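Local coordinates for protein apoptosis regulator CED-9 (Caenorhabditis elegans, PDB 1OHU) that restrains programmed cell death by sequestering the cell-death activator CED-4, which it releases when its inhibitor EGL-1 binds, at residues A[8-13]-A[41-46]; A[18-23]-A[47-52]; A[30-35]-A[117-122]. The protein carries 3 engineered substitutions. One frame throughout, in Å; residues are numbered along the deposited sequence.

How the contacts relate
The three contacts follow the predicted BH4 region of this Bcl-2 family helical bundle, and show how one helix and the loops at its two ends are tied to the fold. Contact 1 fixes the loop before helix 13-27 to the start of helix 44-71, contact 2 packs these two helices together one turn further along helix 44-71, and contact 3 ties the loop after helix 13-27 to the end of helix 101-118. Contacts 1 and 2 have centres about 11 Å apart and touch where H46 CB lies 3.5 Å from D19 OD1. Contacts 2 and 3, centres about 16 Å apart, meet where F21 CB approaches W32 CZ3 at 3.5 Å. Contacts 1 and 3, centres about 23 Å apart, do not touch.

Contact 1: A[8-13]-A[41-46]; sequences EPRLDI and GVQPEH
A salt-bridge network at the start of helix 44-71, where R10 meets E45 and Q43, pins the loop leading into the helix of the predicted BH4 motif in this Bcl-2 fold. R10 clasps the carboxylate of E45 end-on, NH2 to OE1 and NH1 to OE2, each at 3.0 Å. The bond from NH2 is nearly straight, at 176°. Both oxygens lie close to the guanidinium plane, yet they are approached from above the carboxylate plane, since the two flat groups are turned 48° apart. NH1 has a second acceptor, Q43 OE1, at 2.7 Å, which receives it in the carbonyl plane on a lone pair. The bend of the arginine chain at chi3 (67°) folds the guanidinium back, and NH1 reaches the oxygen that CG already adjoins. The amide is held at its other end too, because Q43 NE2 donates to G41 O at 2.9 Å. E8 OE2 adds a long salt bridge to R10 NE, at 3.6 Å, so the guanidinium lies between two acidic residues. L11 supplies the apolar side: its CD2 lies over one guanidinium face and meets E45 CD at 3.7 Å. Q43 is the N-cap residue of helix 44-71. Around this junction, F16 of helix 13-27 touches L11 and E45 and meets H46 edge-to-face, while W154 and M158 of helix 154-172 pack on L11 and E45, respectively.

Contact 2: A[18-23]-A[47-52]; sequences VDYFTH and EMMRVM
D19 OD1 accepts R50 NE at 2.8 Å, while D19 OD2 takes R50 NH2 at the same distance. This side-on, two-pronged salt bridge joins helix 13-27, which carries most of the predicted BH4 motif, to helix 44-71 within the Bcl-2 helical bundle. Each oxygen uses its syn lone pair, and the carboxylate and guanidinium planes are only 17° apart, so the two groups form an almost flat pair with nearly straight bonds. Two bonds thereby fix the rotation of the guanidinium. The arginine reaches across in an extended chain from CG to NE, and D19 turns its carboxylate to meet it with CG anti to the backbone N (chi1 -178°).

H23, one turn after D19, covers the aliphatic part of the same arginine. R50 CD sits over one face of the H23 imidazole, 4.0 Å from the ring centroid and close to its normal, as a CH-pi contact, and the ring and guanidinium planes are nearly parallel. A leucine in place of R50 would probably leave the buried D19 carboxylate without its charged mate and allow it to turn. V42, from the loop before helix 44-71, also packs on both members of the ion pair.

The short helical segments run at 51° to each other, their axes 9.5 Å apart at closest approach, with the nearest CA atoms belonging to Y20 and R50. I108 of helix 101-118 touches both Y20 and M49. R50 O stands at the edge of the Y20 ring, 3.8 Å from Y20 CE1, and Y20 CD1 lies 4.5 Å from M49 CG.

Contact 3: A[30-35]-A[117-122]; sequences MEWFGA and KMMESV
M30 and M119, both selenomethionine here, slide past one another in opposite directions. The M30 chain is extended beyond CG, which carries its SE to 3.7 Å from M119 CB. M119 instead folds at its second torsion (chi2 -72°), and that bend turns its end back towards W32. M119 SE stands 5.0 Å from the centroid of the five-membered ring of W32, 47° off the ring normal; the exact placing of the methyl CE beyond it is doubtful. The selenium is therefore oblique to the ring, in a Met-aromatic contact, with the two side chains crossing at a slant. The indole is also covered from its own loop, where the backbone of G34 and A35, in the type I turn from W32 to A35, packs on a face of the ring.

E120 crosses M30 at an angle. Its CG touches M30 SE at 3.6 Å and its OE1 comes to 3.3 Å from M30 CG, so the carboxylate lies against the aliphatic chain. A water bridges the two segments in polar fashion: it accepts from E31 N at 2.8 Å and donates to E120 OE1 at 2.6 Å. The carboxylate of E31 turns elsewhere, to a salt bridge with R26.

I25 of helix 13-27 touches M30, W32 and M119, and V128 of helix 128-144 touches W32 and M119. The arrangement is that of a largely apolar junction with a water-bridged polar rim in a Bcl-2 helical bundle: the end of the predicted BH4 motif packs on the type II turn, M118 to S121, that closes helix 101-118.

Contact 1: A[8-13]-A[41-46]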
ATOM      1  N   GLU A   8      14.800   5.240  -9.493  1.00 62.18           N
ATOM      2  CA  GLU A   8      15.785   4.185  -9.269  1.00 61.33           C
ATOM      3  C   GLU A   8      15.063   2.847  -9.328  1.00 60.57           C
ATOM      4  O   GLU A   8      13.925   2.728  -8.871  1.00 61.33           O
ATOM      5  CB  GLU A   8      16.445   4.323  -7.893  1.00 62.24           C
ATOM      6  CG  GLU A   8      17.235   5.600  -7.671  1.00 63.82           C
ATOM      7  CD  GLU A   8      17.965   5.609  -6.334  1.00 64.90           C
ATOM      8  OE1 GLU A   8      18.569   6.648  -5.991  1.00 65.56           O
ATOM      9  OE2 GLU A   8      17.944   4.579  -5.624  1.00 65.05           O
ATOM     10  N   PRO A   9      15.716   1.819  -9.885  1.00 59.03           N
ATOM     11  CA  PRO A   9      15.094   0.496  -9.980  1.00 56.82           C
ATOM     12  C   PRO A   9      14.927  -0.091  -8.583  1.00 54.50           C
ATOM     13  O   PRO A   9      14.058  -0.930  -8.345  1.00 55.04           O
ATOM     14  CB  PRO A   9      16.100  -0.287 -10.811  1.00 58.26           C
ATOM     15  CG  PRO A   9      17.409   0.279 -10.332  1.00 59.20           C
ATOM     16  CD  PRO A   9      17.121   1.770 -10.329  1.00 59.21           C
ATOM     17  N   ARG A  10      15.775   0.370  -7.667  1.00 51.31           N
ATOM     18  CA  ARG A  10      15.774  -0.081  -6.278  1.00 47.61           C
ATOM     19  C   ARG A  10      14.482   0.315  -5.560  1.00 45.85           C
ATOM     20  O   ARG A  10      14.048  -0.365  -4.630  1.00 46.09           O
ATOM     21  CB  ARG A  10      16.973   0.527  -5.541  1.00 46.15           C
ATOM     22  CG  ARG A  10      17.293  -0.117  -4.204  1.00 45.30           C
ATOM     23  CD  ARG A  10      18.479   0.567  -3.533  1.00 43.54           C
ATOM     24  NE  ARG A  10      18.163   1.936  -3.125  1.00 41.70           N
ATOM     25  CZ  ARG A  10      17.439   2.244  -2.054  1.00 40.65           C
ATOM     26  NH1 ARG A  10      16.966   1.280  -1.277  1.00 39.83           N
ATOM     27  NH2 ARG A  10      17.173   3.511  -1.766  1.00 39.47           N
ATOM     28  N   LEU A  11      13.873   1.412  -6.003  1.00 42.13           N
ATOM     29  CA  LEU A  11      12.649   1.904  -5.387  1.00 40.50           C
ATOM     30  C   LEU A  11      11.397   1.783  -6.255  1.00 38.81           C
ATOM     31  O   LEU A  11      10.414   2.487  -6.019  1.00 37.77           O
ATOM     32  CB  LEU A  11      12.832   3.368  -4.972  1.00 39.76           C
ATOM     33  CG  LEU A  11      13.980   3.647  -4.000  1.00 41.32           C
ATOM     34  CD1 LEU A  11      14.048   5.138  -3.700  1.00 42.70           C
ATOM     35  CD2 LEU A  11      13.775   2.852  -2.720  1.00 42.45           C
ATOM     36  N   ASP A  12      11.421   0.907  -7.256  1.00 37.48           N
ATOM     37  CA  ASP A  12      10.244   0.752  -8.106  1.00 37.18           C
ATOM     38  C   ASP A  12       9.039   0.545  -7.206  1.00 36.43           C
ATOM     39  O   ASP A  12       9.118  -0.161  -6.202  1.00 34.39           O
ATOM     40  CB  ASP A  12      10.384  -0.444  -9.051  1.00 36.38           C
ATOM     41  CG  ASP A  12      11.401  -0.202 -10.146  1.00 37.89           C
ATOM     42  OD1 ASP A  12      11.393   0.902 -10.730  1.00 37.96           O
ATOM     43  OD2 ASP A  12      12.201  -1.118 -10.429  1.00 41.03           O
ATOM     44  N   ILE A  13       7.930   1.175  -7.565  1.00 36.24           N
ATOM     45  CA  ILE A  13       6.715   1.061  -6.785  1.00 36.67           C
ATOM     46  C   ILE A  13       6.303  -0.393  -6.544  1.00 35.40           C
ATOM     47  O   ILE A  13       5.846  -0.729  -5.458  1.00 35.87           O
ATOM     48  CB  ILE A  13       5.565   1.862  -7.459  1.00 37.73           C
ATOM     49  CG1 ILE A  13       5.245   3.093  -6.607  1.00 38.64           C
ATOM     50  CG2 ILE A  13       4.332   0.997  -7.668  1.00 41.34           C
ATOM     51  CD1 ILE A  13       4.967   2.799  -5.145  1.00 33.63           C
ATOM     52  N   GLY A  41      15.569  -7.353  -3.416  1.00 48.29           N
ATOM     53  CA  GLY A  41      15.265  -7.828  -2.082  1.00 46.20           C
ATOM     54  C   GLY A  41      14.656  -6.708  -1.261  1.00 45.54           C
ATOM     55  O   GLY A  41      14.449  -5.598  -1.764  1.00 44.29           O
ATOM     56  N   VAL A  42      14.366  -6.992   0.003  1.00 44.57           N
ATOM     57  CA  VAL A  42      13.777  -5.990   0.880  1.00 43.59           C
ATOM     58  C   VAL A  42      14.659  -4.755   1.019  1.00 44.92           C
ATOM     59  O   VAL A  42      15.857  -4.854   1.276  1.00 44.65           O
ATOM     60  CB  VAL A  42      13.511  -6.562   2.286  1.00 41.66           C
ATOM     61  CG1 VAL A  42      12.934  -5.481   3.183  1.00 40.63           C
ATOM     62  CG2 VAL A  42      12.558  -7.744   2.202  1.00 39.18           C
ATOM     63  N   GLN A  43      14.047  -3.591   0.831  1.00 46.04           N
ATOM     64  CA  GLN A  43      14.744  -2.323   0.951  1.00 46.73           C
ATOM     65  C   GLN A  43      14.329  -1.664   2.256  1.00 47.66           C
ATOM     66  O   GLN A  43      13.212  -1.867   2.734  1.00 46.75           O
ATOM     67  CB  GLN A  43      14.388  -1.399  -0.223  1.00 47.34           C
ATOM     68  CG  GLN A  43      14.775  -1.944  -1.587  1.00 47.44           C
ATOM     69  CD  GLN A  43      16.244  -2.302  -1.659  1.00 46.26           C
ATOM     70  OE1 GLN A  43      17.107  -1.455  -1.441  1.00 47.99           O
ATOM     71  NE2 GLN A  43      16.536  -3.560  -1.960  1.00 44.08           N
ATOM     72  N   PRO A  44      15.225  -0.867   2.859  1.00 47.85           N
ATOM     73  CA  PRO A  44      14.863  -0.210   4.117  1.00 47.23           C
ATOM     74  C   PRO A  44      13.609   0.652   3.961  1.00 46.75           C
ATOM     75  O   PRO A  44      12.857   0.841   4.917  1.00 45.86           O
ATOM     76  CB  PRO A  44      16.122   0.600   4.464  1.00 47.21           C
ATOM     77  CG  PRO A  44      16.800   0.797   3.134  1.00 48.37           C
ATOM     78  CD  PRO A  44      16.604  -0.532   2.463  1.00 47.97           C
ATOM     79  N   GLU A  45      13.382   1.165   2.753  1.00 46.44           N
ATOM     80  CA  GLU A  45      12.200   1.977   2.494  1.00 47.06           C
ATOM     81  C   GLU A  45      10.951   1.101   2.548  1.00 46.50           C
ATOM     82  O   GLU A  45       9.849   1.599   2.785  1.00 46.12           O
ATOM     83  CB  GLU A  45      12.281   2.661   1.127  1.00 48.14           C
ATOM     84  CG  GLU A  45      13.310   3.780   1.024  1.00 51.61           C
ATOM     85  CD  GLU A  45      14.728   3.269   0.826  1.00 53.19           C
ATOM     86  OE1 GLU A  45      15.644   4.110   0.701  1.00 55.52           O
ATOM     87  OE2 GLU A  45      14.929   2.036   0.791  1.00 52.75           O
ATOM     88  N   HIS A  46      11.127  -0.199   2.314  1.00 44.75           N
ATOM     89  CA  HIS A  46      10.017  -1.150   2.367  1.00 43.38           C
ATOM     90  C   HIS A  46       9.650  -1.331   3.835  1.00 43.20           C
ATOM     91  O   HIS A  46       8.480  -1.282   4.215  1.00 41.74           O
ATOM     92  CB  HIS A  46      10.419  -2.527   1.818  1.00 41.59           C
ATOM     93  CG  HIS A  46      10.726  -2.548   0.353  1.00 37.99           C
ATOM     94  ND1 HIS A  46      10.233  -1.614  -0.529  1.00 39.89           N
ATOM     95  CD2 HIS A  46      11.421  -3.440  -0.393  1.00 36.61           C
ATOM     96  CE1 HIS A  46      10.608  -1.929  -1.757  1.00 37.73           C
ATOM     97  NE2 HIS A  46      11.329  -3.033  -1.700  1.00 37.49           N
TER

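Contact 2: A[18-23]-A[47-52]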
ATOM      1  N   VAL A  18       4.458  -5.183  -3.438  1.00 23.23           N
ATOM      2  CA  VAL A  18       4.685  -6.602  -3.203  1.00 23.88           C
ATOM      3  C   VAL A  18       5.127  -6.884  -1.775  1.00 24.62           C
ATOM      4  O   VAL A  18       4.587  -7.770  -1.115  1.00 24.14           O
ATOM      5  CB  VAL A  18       5.766  -7.173  -4.134  1.00 24.40           C
ATOM      6  CG1 VAL A  18       6.132  -8.593  -3.699  1.00 22.70           C
ATOM      7  CG2 VAL A  18       5.260  -7.181  -5.553  1.00 25.83           C
ATOM      8  N   ASP A  19       6.119  -6.135  -1.304  1.00 25.51           N
ATOM      9  CA  ASP A  19       6.618  -6.343   0.044  1.00 24.28           C
ATOM     10  C   ASP A  19       5.566  -6.063   1.093  1.00 23.37           C
ATOM     11  O   ASP A  19       5.519  -6.737   2.123  1.00 24.19           O
ATOM     12  CB  ASP A  19       7.840  -5.465   0.315  1.00 28.18           C
ATOM     13  CG  ASP A  19       8.418  -5.702   1.698  1.00 31.27           C
ATOM     14  OD1 ASP A  19       8.029  -4.988   2.648  1.00 30.19           O
ATOM     15  OD2 ASP A  19       9.246  -6.627   1.840  1.00 33.81           O
ATOM     16  N   TYR A  20       4.725  -5.063   0.853  1.00 22.53           N
ATOM     17  CA  TYR A  20       3.708  -4.744   1.840  1.00 22.93           C
ATOM     18  C   TYR A  20       2.583  -5.783   1.810  1.00 22.36           C
ATOM     19  O   TYR A  20       2.113  -6.227   2.861  1.00 23.45           O
ATOM     20  CB  TYR A  20       3.128  -3.348   1.622  1.00 21.57           C
ATOM     21  CG  TYR A  20       2.233  -2.950   2.777  1.00 23.34           C
ATOM     22  CD1 TYR A  20       2.778  -2.580   4.004  1.00 23.69           C
ATOM     23  CD2 TYR A  20       0.847  -3.047   2.677  1.00 23.15           C
ATOM     24  CE1 TYR A  20       1.968  -2.326   5.109  1.00 24.70           C
ATOM     25  CE2 TYR A  20       0.026  -2.795   3.773  1.00 25.19           C
ATOM     26  CZ  TYR A  20       0.597  -2.439   4.989  1.00 26.50           C
ATOM     27  OH  TYR A  20      -0.196  -2.238   6.090  1.00 26.08           O
ATOM     28  N   PHE A  21       2.158  -6.169   0.611  1.00 21.82           N
ATOM     29  CA  PHE A  21       1.108  -7.171   0.468  1.00 23.48           C
ATOM     30  C   PHE A  21       1.563  -8.448   1.177  1.00 23.85           C
ATOM     31  O   PHE A  21       0.845  -9.003   2.001  1.00 24.37           O
ATOM     32  CB  PHE A  21       0.844  -7.456  -1.019  1.00 22.23           C
ATOM     33  CG  PHE A  21      -0.158  -6.516  -1.668  1.00 21.48           C
ATOM     34  CD1 PHE A  21      -0.165  -5.156  -1.370  1.00 19.52           C
ATOM     35  CD2 PHE A  21      -1.065  -6.995  -2.622  1.00 20.63           C
ATOM     36  CE1 PHE A  21      -1.057  -4.282  -2.010  1.00 17.88           C
ATOM     37  CE2 PHE A  21      -1.956  -6.135  -3.266  1.00 19.97           C
ATOM     38  CZ  PHE A  21      -1.950  -4.772  -2.958  1.00 19.71           C
ATOM     39  N   THR A  22       2.770  -8.899   0.860  1.00 23.93           N
ATOM     40  CA  THR A  22       3.319 -10.104   1.472  1.00 24.62           C
ATOM     41  C   THR A  22       3.309 -10.019   3.005  1.00 24.63           C
ATOM     42  O   THR A  22       2.897 -10.957   3.688  1.00 24.07           O
ATOM     43  CB  THR A  22       4.757 -10.332   0.990  1.00 25.05           C
ATOM     44  OG1 THR A  22       4.761 -10.444  -0.437  1.00 26.03           O
ATOM     45  CG2 THR A  22       5.330 -11.589   1.592  1.00 22.96           C
ATOM     46  N   HIS A  23       3.757  -8.885   3.532  1.00 26.82           N
ATOM     47  CA  HIS A  23       3.819  -8.663   4.969  1.00 26.90           C
ATOM     48  C   HIS A  23       2.442  -8.596   5.624  1.00 25.99           C
ATOM     49  O   HIS A  23       2.215  -9.200   6.674  1.00 27.85           O
ATOM     50  CB  HIS A  23       4.584  -7.372   5.257  1.00 27.05           C
ATOM     51  CG  HIS A  23       4.484  -6.920   6.678  1.00 30.05           C
ATOM     52  ND1 HIS A  23       5.103  -7.583   7.716  1.00 31.88           N
ATOM     53  CD2 HIS A  23       3.795  -5.898   7.239  1.00 30.01           C
ATOM     54  CE1 HIS A  23       4.800  -6.987   8.856  1.00 30.85           C
ATOM     55  NE2 HIS A  23       4.006  -5.963   8.594  1.00 29.21           N
ATOM     56  N   GLU A  47      10.675  -1.554   4.651  1.00 44.09           N
ATOM     57  CA  GLU A  47      10.498  -1.759   6.079  1.00 45.15           C
ATOM     58  C   GLU A  47       9.885  -0.544   6.758  1.00 44.68           C
ATOM     59  O   GLU A  47       9.253  -0.665   7.810  1.00 43.93           O
ATOM     60  CB  GLU A  47      11.837  -2.136   6.713  1.00 47.09           C
ATOM     61  CG  GLU A  47      12.130  -3.628   6.611  1.00 51.89           C
ATOM     62  CD  GLU A  47      13.602  -3.968   6.744  1.00 55.60           C
ATOM     63  OE1 GLU A  47      14.261  -3.460   7.678  1.00 59.95           O
ATOM     64  OE2 GLU A  47      14.102  -4.758   5.913  1.00 57.57           O
HETATM   65  N   MSE A  48      10.056   0.625   6.149  1.00 44.40           N
HETATM   66  CA  MSE A  48       9.478   1.845   6.696  1.00 44.24           C
HETATM   67  C   MSE A  48       8.036   1.934   6.223  1.00 43.41           C
HETATM   68  O   MSE A  48       7.200   2.565   6.869  1.00 43.72           O
HETATM   69  CB  MSE A  48      10.256   3.075   6.225  1.00 45.27           C
HETATM   70  CG  MSE A  48       9.681   4.419   6.689  1.00 47.98           C
HETATM   71 SE   MSE A  48       9.554   4.670   8.626  1.00 51.67          SE
HETATM   72  CE  MSE A  48      10.757   3.284   9.241  1.00 47.12           C
HETATM   73  N   MSE A  49       7.749   1.298   5.088  1.00 41.98           N
HETATM   74  CA  MSE A  49       6.396   1.301   4.538  1.00 40.18           C
HETATM   75  C   MSE A  49       5.526   0.313   5.303  1.00 39.37           C
HETATM   76  O   MSE A  49       4.304   0.464   5.350  1.00 39.55           O
HETATM   77  CB  MSE A  49       6.414   0.936   3.050  1.00 40.85           C
HETATM   78  CG  MSE A  49       5.040   0.914   2.387  1.00 36.42           C
HETATM   79 SE   MSE A  49       4.097   2.597   2.471  1.00 40.06          SE
HETATM   80  CE  MSE A  49       5.026   3.549   1.072  1.00 37.64           C
ATOM     81  N   ARG A  50       6.155  -0.693   5.906  1.00 38.18           N
ATOM     82  CA  ARG A  50       5.425  -1.688   6.682  1.00 38.26           C
ATOM     83  C   ARG A  50       4.870  -1.049   7.939  1.00 38.99           C
ATOM     84  O   ARG A  50       3.740  -1.322   8.336  1.00 39.07           O
ATOM     85  CB  ARG A  50       6.330  -2.851   7.086  1.00 36.83           C
ATOM     86  CG  ARG A  50       6.857  -3.686   5.935  1.00 35.79           C
ATOM     87  CD  ARG A  50       7.723  -4.831   6.456  1.00 34.67           C
ATOM     88  NE  ARG A  50       8.399  -5.541   5.381  1.00 33.82           N
ATOM     89  CZ  ARG A  50       9.179  -6.602   5.558  1.00 34.84           C
ATOM     90  NH1 ARG A  50       9.385  -7.077   6.777  1.00 35.23           N
ATOM     91  NH2 ARG A  50       9.750  -7.192   4.516  1.00 31.97           N
ATOM     92  N   VAL A  51       5.676  -0.199   8.570  1.00 39.79           N
ATOM     93  CA  VAL A  51       5.254   0.481   9.787  1.00 39.21           C
ATOM     94  C   VAL A  51       4.180   1.502   9.466  1.00 38.76           C
ATOM     95  O   VAL A  51       3.143   1.555  10.121  1.00 39.61           O
ATOM     96  CB  VAL A  51       6.432   1.214  10.467  1.00 40.08           C
ATOM     97  CG1 VAL A  51       5.928   2.013  11.663  1.00 41.07           C
ATOM     98  CG2 VAL A  51       7.485   0.209  10.906  1.00 39.03           C
HETATM   99  N   MSE A  52       4.442   2.314   8.451  1.00 39.18           N
HETATM  100  CA  MSE A  52       3.510   3.348   8.034  1.00 40.26           C
HETATM  101  C   MSE A  52       2.140   2.776   7.667  1.00 39.95           C
HETATM  102  O   MSE A  52       1.107   3.385   7.961  1.00 39.82           O
HETATM  103  CB  MSE A  52       4.099   4.121   6.857  1.00 41.81           C
HETATM  104  CG  MSE A  52       5.373   4.889   7.215  1.00 47.20           C
HETATM  105 SE   MSE A  52       5.047   6.342   8.469  1.00 50.63          SE
HETATM  106  CE  MSE A  52       5.322   7.801   7.251  1.00 50.82           C
TER

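Contact 3: A[30-35]-A[117-122]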
HETATM    1  N   MSE A  30      -1.346 -15.822   6.887  1.00 28.32           N
HETATM    2  CA  MSE A  30      -1.388 -16.479   5.583  1.00 27.75           C
HETATM    3  C   MSE A  30      -0.134 -16.233   4.742  1.00 25.71           C
HETATM    4  O   MSE A  30       0.740 -15.454   5.126  1.00 26.64           O
HETATM    5  CB  MSE A  30      -2.662 -16.056   4.836  1.00 27.87           C
HETATM    6  CG  MSE A  30      -3.937 -16.570   5.531  1.00 25.29           C
HETATM    7 SE   MSE A  30      -5.541 -15.711   4.883  1.00 29.02          SE
HETATM    8  CE  MSE A  30      -6.825 -16.406   6.129  1.00 23.97           C
ATOM      9  N   GLU A  31      -0.049 -16.893   3.592  1.00 23.95           N
ATOM     10  CA  GLU A  31       1.132 -16.787   2.746  1.00 23.45           C
ATOM     11  C   GLU A  31       0.743 -16.597   1.284  1.00 23.78           C
ATOM     12  O   GLU A  31       0.061 -17.446   0.699  1.00 24.07           O
ATOM     13  CB  GLU A  31       1.972 -18.061   2.917  1.00 21.81           C
ATOM     14  CG  GLU A  31       3.306 -18.117   2.163  1.00 19.45           C
ATOM     15  CD  GLU A  31       4.310 -17.047   2.614  1.00 22.27           C
ATOM     16  OE1 GLU A  31       4.408 -16.762   3.829  1.00 21.58           O
ATOM     17  OE2 GLU A  31       5.015 -16.498   1.747  1.00 19.44           O
ATOM     18  N   TRP A  32       1.173 -15.481   0.704  1.00 21.64           N
ATOM     19  CA  TRP A  32       0.864 -15.168  -0.691  1.00 23.36           C
ATOM     20  C   TRP A  32       1.785 -15.948  -1.611  1.00 23.81           C
ATOM     21  O   TRP A  32       2.875 -15.488  -1.937  1.00 25.93           O
ATOM     22  CB  TRP A  32       1.019 -13.660  -0.946  1.00 22.30           C
ATOM     23  CG  TRP A  32       0.662 -13.230  -2.352  1.00 25.83           C
ATOM     24  CD1 TRP A  32      -0.057 -13.946  -3.279  1.00 24.07           C
ATOM     25  CD2 TRP A  32       0.988 -11.980  -2.981  1.00 25.12           C
ATOM     26  NE1 TRP A  32      -0.193 -13.220  -4.436  1.00 27.95           N
ATOM     27  CE2 TRP A  32       0.437 -12.012  -4.284  1.00 24.88           C
ATOM     28  CE3 TRP A  32       1.694 -10.839  -2.571  1.00 24.18           C
ATOM     29  CZ2 TRP A  32       0.570 -10.943  -5.182  1.00 25.86           C
ATOM     30  CZ3 TRP A  32       1.827  -9.772  -3.467  1.00 23.39           C
ATOM     31  CH2 TRP A  32       1.268  -9.833  -4.754  1.00 24.80           C
ATOM     32  N   PHE A  33       1.336 -17.129  -2.030  1.00 24.64           N
ATOM     33  CA  PHE A  33       2.129 -17.992  -2.897  1.00 24.56           C
ATOM     34  C   PHE A  33       2.446 -17.384  -4.255  1.00 24.72           C
ATOM     35  O   PHE A  33       3.491 -17.679  -4.845  1.00 23.22           O
ATOM     36  CB  PHE A  33       1.415 -19.341  -3.093  1.00 26.72           C
ATOM     37  CG  PHE A  33       1.823 -20.412  -2.102  1.00 26.10           C
ATOM     38  CD1 PHE A  33       1.937 -20.130  -0.745  1.00 26.90           C
ATOM     39  CD2 PHE A  33       2.063 -21.717  -2.529  1.00 26.88           C
ATOM     40  CE1 PHE A  33       2.286 -21.138   0.173  1.00 25.32           C
ATOM     41  CE2 PHE A  33       2.409 -22.718  -1.626  1.00 23.91           C
ATOM     42  CZ  PHE A  33       2.520 -22.426  -0.272  1.00 23.85           C
ATOM     43  N   GLY A  34       1.546 -16.543  -4.754  1.00 24.82           N
ATOM     44  CA  GLY A  34       1.759 -15.923  -6.050  1.00 22.67           C
ATOM     45  C   GLY A  34       2.556 -14.629  -6.022  1.00 24.85           C
ATOM     46  O   GLY A  34       2.703 -13.968  -7.050  1.00 23.51           O
ATOM     47  N   ALA A  35       3.085 -14.263  -4.858  1.00 23.69           N
ATOM     48  CA  ALA A  35       3.855 -13.028  -4.741  1.00 23.38           C
ATOM     49  C   ALA A  35       5.006 -12.925  -5.747  1.00 24.93           C
ATOM     50  O   ALA A  35       5.791 -13.863  -5.897  1.00 25.37           O
ATOM     51  CB  ALA A  35       4.405 -12.890  -3.330  1.00 19.48           C
ATOM     52  N   LYS A 117      -7.848  -9.938   3.087  1.00 23.25           N
ATOM     53  CA  LYS A 117      -9.237 -10.391   3.187  1.00 27.10           C
ATOM     54  C   LYS A 117      -9.559 -11.352   2.049  1.00 28.64           C
ATOM     55  O   LYS A 117     -10.425 -12.205   2.183  1.00 31.37           O
ATOM     56  CB  LYS A 117     -10.221  -9.216   3.091  1.00 27.22           C
ATOM     57  CG  LYS A 117     -10.496  -8.454   4.375  1.00 27.55           C
ATOM     58  CD  LYS A 117     -11.686  -7.509   4.156  1.00 30.46           C
ATOM     59  CE  LYS A 117     -11.960  -6.627   5.363  1.00 34.67           C
ATOM     60  NZ  LYS A 117     -12.443  -7.393   6.540  1.00 36.21           N
HETATM   61  N   MSE A 118      -8.860 -11.194   0.930  1.00 29.25           N
HETATM   62  CA  MSE A 118      -9.071 -12.018  -0.260  1.00 30.55           C
HETATM   63  C   MSE A 118      -8.325 -13.345  -0.208  1.00 29.99           C
HETATM   64  O   MSE A 118      -8.725 -14.321  -0.846  1.00 28.87           O
HETATM   65  CB  MSE A 118      -8.626 -11.246  -1.502  1.00 28.48           C
HETATM   66  CG  MSE A 118      -9.363  -9.926  -1.714  1.00 33.63           C
HETATM   67 SE   MSE A 118      -8.551  -8.885  -3.118  1.00 36.99          SE
HETATM   68  CE  MSE A 118      -9.588  -9.560  -4.589  1.00 39.03           C
HETATM   69  N   MSE A 119      -7.226 -13.373   0.535  1.00 29.35           N
HETATM   70  CA  MSE A 119      -6.447 -14.595   0.656  1.00 29.34           C
HETATM   71  C   MSE A 119      -7.267 -15.740   1.256  1.00 28.41           C
HETATM   72  O   MSE A 119      -8.059 -15.553   2.190  1.00 30.00           O
HETATM   73  CB  MSE A 119      -5.202 -14.349   1.508  1.00 28.96           C
HETATM   74  CG  MSE A 119      -4.108 -13.580   0.807  1.00 30.51           C
HETATM   75 SE   MSE A 119      -3.220 -14.633  -0.524  1.00 36.15          SE
HETATM   76  CE  MSE A 119      -2.602 -13.268  -1.665  1.00 33.58           C
ATOM     77  N   GLU A 120      -7.062 -16.922   0.691  1.00 26.10           N
ATOM     78  CA  GLU A 120      -7.716 -18.147   1.111  1.00 28.36           C
ATOM     79  C   GLU A 120      -9.215 -18.178   0.872  1.00 30.06           C
ATOM     80  O   GLU A 120      -9.949 -18.942   1.502  1.00 33.24           O
ATOM     81  CB  GLU A 120      -7.360 -18.456   2.566  1.00 24.74           C
ATOM     82  CG  GLU A 120      -5.842 -18.641   2.740  1.00 24.07           C
ATOM     83  CD  GLU A 120      -5.465 -19.517   3.921  1.00 25.24           C
ATOM     84  OE1 GLU A 120      -4.254 -19.585   4.235  1.00 23.67           O
ATOM     85  OE2 GLU A 120      -6.369 -20.138   4.528  1.00 24.23           O
ATOM     86  N   SER A 121      -9.651 -17.333  -0.057  1.00 31.00           N
ATOM     87  CA  SER A 121     -11.040 -17.263  -0.475  1.00 31.98           C
ATOM     88  C   SER A 121     -11.047 -17.856  -1.874  1.00 31.75           C
ATOM     89  O   SER A 121     -10.454 -17.297  -2.790  1.00 30.27           O
ATOM     90  CB  SER A 121     -11.530 -15.821  -0.548  1.00 32.94           C
ATOM     91  OG  SER A 121     -12.793 -15.772  -1.195  1.00 33.55           O
ATOM     92  N   VAL A 122     -11.701 -18.999  -2.024  1.00 32.97           N
ATOM     93  CA  VAL A 122     -11.783 -19.681  -3.311  1.00 35.35           C
ATOM     94  C   VAL A 122     -12.108 -18.731  -4.460  1.00 35.22           C
ATOM     95  O   VAL A 122     -11.456 -18.761  -5.501  1.00 36.65           O
ATOM     96  CB  VAL A 122     -12.860 -20.798  -3.276  1.00 34.85           C
ATOM     97  CG1 VAL A 122     -13.090 -21.356  -4.675  1.00 37.90           C
ATOM     98  CG2 VAL A 122     -12.424 -21.903  -2.337  1.00 35.13           C
TER
HETATM   99  O   HOH W   1      -2.086 -18.696   3.024  1.00 25.90           O